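Local coordinates for LPP20 lipofamily protein (PDB 4KZS) that is a secreted protein of unknown function from the human pathogen Helicobacter pylori, possibly linked to the outer membrane and the Tol-Pal system, at residues Q16-T27 / G93-N104. Numbering follows the deposited sequence.
Sequences QKGYLYGSGSAT and GIYYTRVRINQN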
loop_
_atom_site.group_PDB
_atom_site.type_symbol
_atom_site.label_atom_id
_atom_site.label_comp_id
_atom_site.label_asym_id
_atom_site.label_seq_id
_atom_site.Cartn_x
_atom_site.Cartn_y
_atom_site.Cartn_z
ATOM N N GLN A 16 -1.269 31.891 7.578
ATOM C CA GLN A 16 -2.269 32.875 8.103
ATOM C C GLN A 16 -3.483 32.986 7.173
ATOM O O GLN A 16 -4.629 33.072 7.652
ATOM C CB GLN A 16 -1.621 34.257 8.282
ATOM C CG GLN A 16 -2.549 35.338 8.840
ATOM C CD GLN A 16 -2.203 36.742 8.343
ATOM O OE1 GLN A 16 -2.499 37.099 7.193
ATOM N NE2 GLN A 16 -1.581 37.548 9.210
ATOM N N LYS A 17 -3.202 32.980 5.860
ATOM C CA LYS A 17 -4.193 33.135 4.771
ATOM C C LYS A 17 -5.136 31.926 4.696
ATOM O O LYS A 17 -4.915 31.016 3.894
ATOM C CB LYS A 17 -3.497 33.309 3.403
ATOM C CG LYS A 17 -2.270 34.224 3.345
ATOM C CD LYS A 17 -1.558 34.133 1.986
ATOM C CE LYS A 17 -0.822 32.809 1.780
ATOM N NZ LYS A 17 -0.310 32.628 0.391
ATOM N N GLY A 18 -6.171 31.910 5.537
ATOM C CA GLY A 18 -7.066 30.768 5.597
ATOM C C GLY A 18 -7.090 29.985 6.907
ATOM O O GLY A 18 -6.082 29.820 7.605
ATOM N N TYR A 19 -8.283 29.492 7.213
ATOM C CA TYR A 19 -8.537 28.632 8.332
ATOM C C TYR A 19 -9.767 27.875 7.965
ATOM O O TYR A 19 -10.771 28.481 7.651
ATOM C CB TYR A 19 -8.858 29.467 9.542
ATOM C CG TYR A 19 -7.783 29.512 10.582
ATOM C CD1 TYR A 19 -7.377 28.348 11.212
ATOM C CD2 TYR A 19 -7.195 30.729 10.972
ATOM C CE1 TYR A 19 -6.389 28.373 12.170
ATOM C CE2 TYR A 19 -6.224 30.791 11.958
ATOM C CZ TYR A 19 -5.818 29.598 12.543
ATOM O OH TYR A 19 -4.844 29.586 13.503
ATOM N N LEU A 20 -9.715 26.562 8.027
ATOM C CA LEU A 20 -10.878 25.745 7.689
ATOM C C LEU A 20 -11.515 25.194 8.948
ATOM O O LEU A 20 -10.795 24.840 9.893
ATOM C CB LEU A 20 -10.483 24.592 6.770
ATOM C CG LEU A 20 -9.938 25.071 5.425
ATOM C CD1 LEU A 20 -9.493 23.881 4.594
ATOM C CD2 LEU A 20 -11.011 25.887 4.699
ATOM N N TYR A 21 -12.851 25.112 8.962
ATOM C CA TYR A 21 -13.569 24.673 10.160
ATOM C C TYR A 21 -14.267 23.318 10.043
ATOM O O TYR A 21 -14.554 22.849 8.956
ATOM C CB TYR A 21 -14.568 25.757 10.523
ATOM C CG TYR A 21 -13.877 27.018 10.994
ATOM C CD1 TYR A 21 -13.375 27.932 10.103
ATOM C CD2 TYR A 21 -13.671 27.246 12.324
ATOM C CE1 TYR A 21 -12.701 29.055 10.537
ATOM C CE2 TYR A 21 -13.005 28.360 12.751
ATOM C CZ TYR A 21 -12.528 29.255 11.865
ATOM O OH TYR A 21 -11.891 30.382 12.350
ATOM N N GLY A 22 -14.579 22.705 11.172
ATOM C CA GLY A 22 -15.339 21.484 11.205
ATOM C C GLY A 22 -15.981 21.410 12.580
ATOM O O GLY A 22 -15.441 22.004 13.543
ATOM N N SER A 23 -17.099 20.684 12.704
ATOM C CA SER A 23 -17.856 20.687 13.963
ATOM C C SER A 23 -18.781 19.479 14.029
ATOM O O SER A 23 -19.216 18.964 12.992
ATOM C CB SER A 23 -18.715 21.929 14.046
ATOM O OG SER A 23 -19.491 21.962 12.876
ATOM N N GLY A 24 -19.103 19.044 15.239
ATOM C CA GLY A 24 -19.774 17.788 15.364
ATOM C C GLY A 24 -20.366 17.758 16.741
ATOM O O GLY A 24 -19.923 18.504 17.613
ATOM N N SER A 25 -21.357 16.896 16.923
ATOM C CA SER A 25 -22.090 16.756 18.191
ATOM C C SER A 25 -22.465 15.302 18.401
ATOM O O SER A 25 -22.848 14.566 17.456
ATOM C CB SER A 25 -23.372 17.577 18.175
ATOM O OG SER A 25 -24.093 17.427 16.955
ATOM N N ALA A 26 -22.359 14.892 19.649
ATOM C CA ALA A 26 -22.481 13.487 19.993
ATOM C C ALA A 26 -22.808 13.349 21.464
ATOM O O ALA A 26 -22.619 14.285 22.252
ATOM C CB ALA A 26 -21.174 12.772 19.680
ATOM N N THR A 27 -23.276 12.168 21.839
ATOM C CA THR A 27 -23.630 11.905 23.234
ATOM C C THR A 27 -22.382 11.586 24.081
ATOM O O THR A 27 -22.479 11.138 25.211
ATOM C CB THR A 27 -24.700 10.819 23.304
ATOM O OG1 THR A 27 -24.280 9.702 22.508
ATOM C CG2 THR A 27 -26.008 11.353 22.714
ATOM N N GLY A 93 -26.511 16.291 28.053
ATOM C CA GLY A 93 -25.997 15.021 27.595
ATOM C C GLY A 93 -25.351 15.070 26.227
ATOM O O GLY A 93 -24.549 14.196 25.889
ATOM N N ILE A 94 -25.691 16.060 25.416
ATOM C CA ILE A 94 -24.994 16.135 24.157
ATOM C C ILE A 94 -23.775 17.058 24.213
ATOM O O ILE A 94 -23.779 18.092 24.897
ATOM C CB ILE A 94 -25.913 16.448 22.986
ATOM C CG1 ILE A 94 -26.240 17.903 22.975
ATOM C CG2 ILE A 94 -27.190 15.608 23.054
ATOM C CD1 ILE A 94 -26.516 18.364 21.571
ATOM N N TYR A 95 -22.719 16.634 23.521
ATOM C CA TYR A 95 -21.486 17.391 23.457
ATOM C C TYR A 95 -21.318 17.978 22.067
ATOM O O TYR A 95 -21.829 17.424 21.054
ATOM C CB TYR A 95 -20.320 16.498 23.819
ATOM C CG TYR A 95 -20.493 15.837 25.156
ATOM C CD1 TYR A 95 -21.494 14.866 25.371
ATOM C CD2 TYR A 95 -19.651 16.181 26.225
ATOM C CE1 TYR A 95 -21.653 14.274 26.630
ATOM C CE2 TYR A 95 -19.793 15.600 27.482
ATOM C CZ TYR A 95 -20.785 14.655 27.676
ATOM O OH TYR A 95 -20.872 14.126 28.936
ATOM N N TYR A 96 -20.622 19.105 22.020
ATOM C CA TYR A 96 -20.355 19.766 20.757
ATOM C C TYR A 96 -18.899 20.145 20.789
ATOM O O TYR A 96 -18.372 20.575 21.835
ATOM C CB TYR A 96 -21.238 21.022 20.616
ATOM C CG TYR A 96 -20.878 21.936 19.459
ATOM C CD1 TYR A 96 -21.446 21.771 18.209
ATOM C CD2 TYR A 96 -19.988 23.002 19.632
ATOM C CE1 TYR A 96 -21.125 22.627 17.157
ATOM C CE2 TYR A 96 -19.679 23.863 18.581
ATOM C CZ TYR A 96 -20.250 23.655 17.364
ATOM O OH TYR A 96 -19.933 24.484 16.357
ATOM N N THR A 97 -18.246 19.997 19.643
ATOM C CA THR A 97 -16.821 20.327 19.475
ATOM C C THR A 97 -16.701 21.019 18.114
ATOM O O THR A 97 -17.359 20.625 17.090
ATOM C CB THR A 97 -15.938 19.058 19.511
ATOM O OG1 THR A 97 -16.100 18.379 20.766
ATOM C CG2 THR A 97 -14.476 19.390 19.395
ATOM N N ARG A 98 -15.916 22.082 18.077
ATOM C CA ARG A 98 -15.609 22.632 16.779
ATOM C C ARG A 98 -14.085 22.824 16.681
ATOM O O ARG A 98 -13.453 23.172 17.658
ATOM C CB ARG A 98 -16.377 23.915 16.641
ATOM C CG ARG A 98 -16.105 24.708 15.385
ATOM C CD ARG A 98 -16.157 26.138 15.900
ATOM N NE ARG A 98 -16.922 26.923 14.983
ATOM C CZ ARG A 98 -17.011 28.229 15.019
ATOM N NH1 ARG A 98 -16.439 28.934 15.984
ATOM N NH2 ARG A 98 -17.728 28.807 14.093
ATOM N N VAL A 99 -13.521 22.564 15.508
ATOM C CA VAL A 99 -12.097 22.488 15.317
ATOM C C VAL A 99 -11.800 23.220 14.065
ATOM O O VAL A 99 -12.673 23.451 13.263
ATOM C CB VAL A 99 -11.586 21.061 15.093
ATOM C CG1 VAL A 99 -11.829 20.217 16.306
ATOM C CG2 VAL A 99 -12.336 20.418 13.968
ATOM N N ARG A 100 -10.559 23.664 13.940
ATOM C CA ARG A 100 -10.105 24.331 12.744
ATOM C C ARG A 100 -8.638 24.081 12.536
ATOM O O ARG A 100 -7.915 23.581 13.446
ATOM C CB ARG A 100 -10.341 25.807 12.873
ATOM C CG ARG A 100 -9.533 26.442 13.979
ATOM C CD ARG A 100 -9.785 27.927 13.972
ATOM N NE ARG A 100 -8.824 28.633 14.821
ATOM C CZ ARG A 100 -8.657 29.962 14.796
ATOM N NH1 ARG A 100 -9.392 30.734 14.006
ATOM N NH2 ARG A 100 -7.777 30.528 15.573
ATOM N N ILE A 101 -8.168 24.432 11.347
ATOM C CA ILE A 101 -6.744 24.293 11.058
ATOM C C ILE A 101 -6.391 25.286 10.044
ATOM O O ILE A 101 -7.181 25.545 9.139
ATOM C CB ILE A 101 -6.395 22.924 10.483
ATOM C CG1 ILE A 101 -4.884 22.774 10.387
ATOM C CG2 ILE A 101 -7.085 22.673 9.121
ATOM C CD1 ILE A 101 -4.417 21.316 10.326
ATOM N N ASN A 102 -5.203 25.849 10.223
ATOM C CA ASN A 102 -4.597 26.796 9.312
ATOM C C ASN A 102 -4.369 26.170 7.938
ATOM O O ASN A 102 -3.778 25.126 7.816
ATOM C CB ASN A 102 -3.269 27.199 9.908
ATOM C CG ASN A 102 -2.582 28.239 9.084
ATOM O OD1 ASN A 102 -1.928 27.925 8.091
ATOM N ND2 ASN A 102 -2.719 29.489 9.487
ATOM N N GLN A 103 -4.849 26.787 6.895
ATOM C CA GLN A 103 -4.636 26.222 5.578
ATOM C C GLN A 103 -3.192 25.976 5.279
ATOM O O GLN A 103 -2.848 24.907 4.741
ATOM C CB GLN A 103 -5.254 27.081 4.500
ATOM C CG GLN A 103 -6.714 26.742 4.341
ATOM C CD GLN A 103 -7.345 27.419 3.154
ATOM O OE1 GLN A 103 -7.715 28.604 3.220
ATOM N NE2 GLN A 103 -7.477 26.671 2.053
ATOM N N ASN A 104 -2.331 26.913 5.647
ATOM C CA ASN A 104 -0.921 26.720 5.354
ATOM C C ASN A 104 -0.274 25.606 6.190
ATOM O O ASN A 104 0.488 24.789 5.672
ATOM C CB ASN A 104 -0.155 28.051 5.367
ATOM C CG ASN A 104 -0.625 28.991 4.245
ATOM O OD1 ASN A 104 -0.814 28.560 3.092
ATOM N ND2 ASN A 104 -0.839 30.280 4.579
#
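R100 turns its CG between the backbone N and carbonyl carbon (chi1 64°) and then runs extended to NE, while Y21 sets CG beside its backbone N (chi1 -68°); these torsions lay the two side chains side by side, pointing the same way, on one face of antiparallel strands 19-26 and 94-102. These are an edge strand and the central strand of a three-stranded sheet that strand 84-91 completes. The strand axes approach to 4.6 Å, and paired N-H...O=C bonds join L20 to I101, G22 to V99, G24 to T97 and A26 to Y95.

On the face bearing Y19, Y21 and R100, the guanidinium of R100 lies flat on the Y19 ring, its plane only 2° from the ring's and its CZ 3.7 Å from the ring centroid, a cation-pi stack. Its NH1 donates in the guanidinium plane to Y21 OH at 3.0 Å, and R100 CB sits over the Y21 ring face, 4.0 Å from its centroid, as a CH-pi contact. E84 OE2 forms a salt bridge with R100 NE and E84 OE1 a hydrogen bond with Y19 OH, which probably helps hold the stacked pair in this orientation.

The other face, with L20, V99 and A26, packs on helix 29-53. V99 CG2 comes to 3.5 Å from G22 O. Q103, in the first turn of the helix after strand 94-102, crosses L20 at about a right angle, Q103 CG lying 3.8 Å from L20 CG.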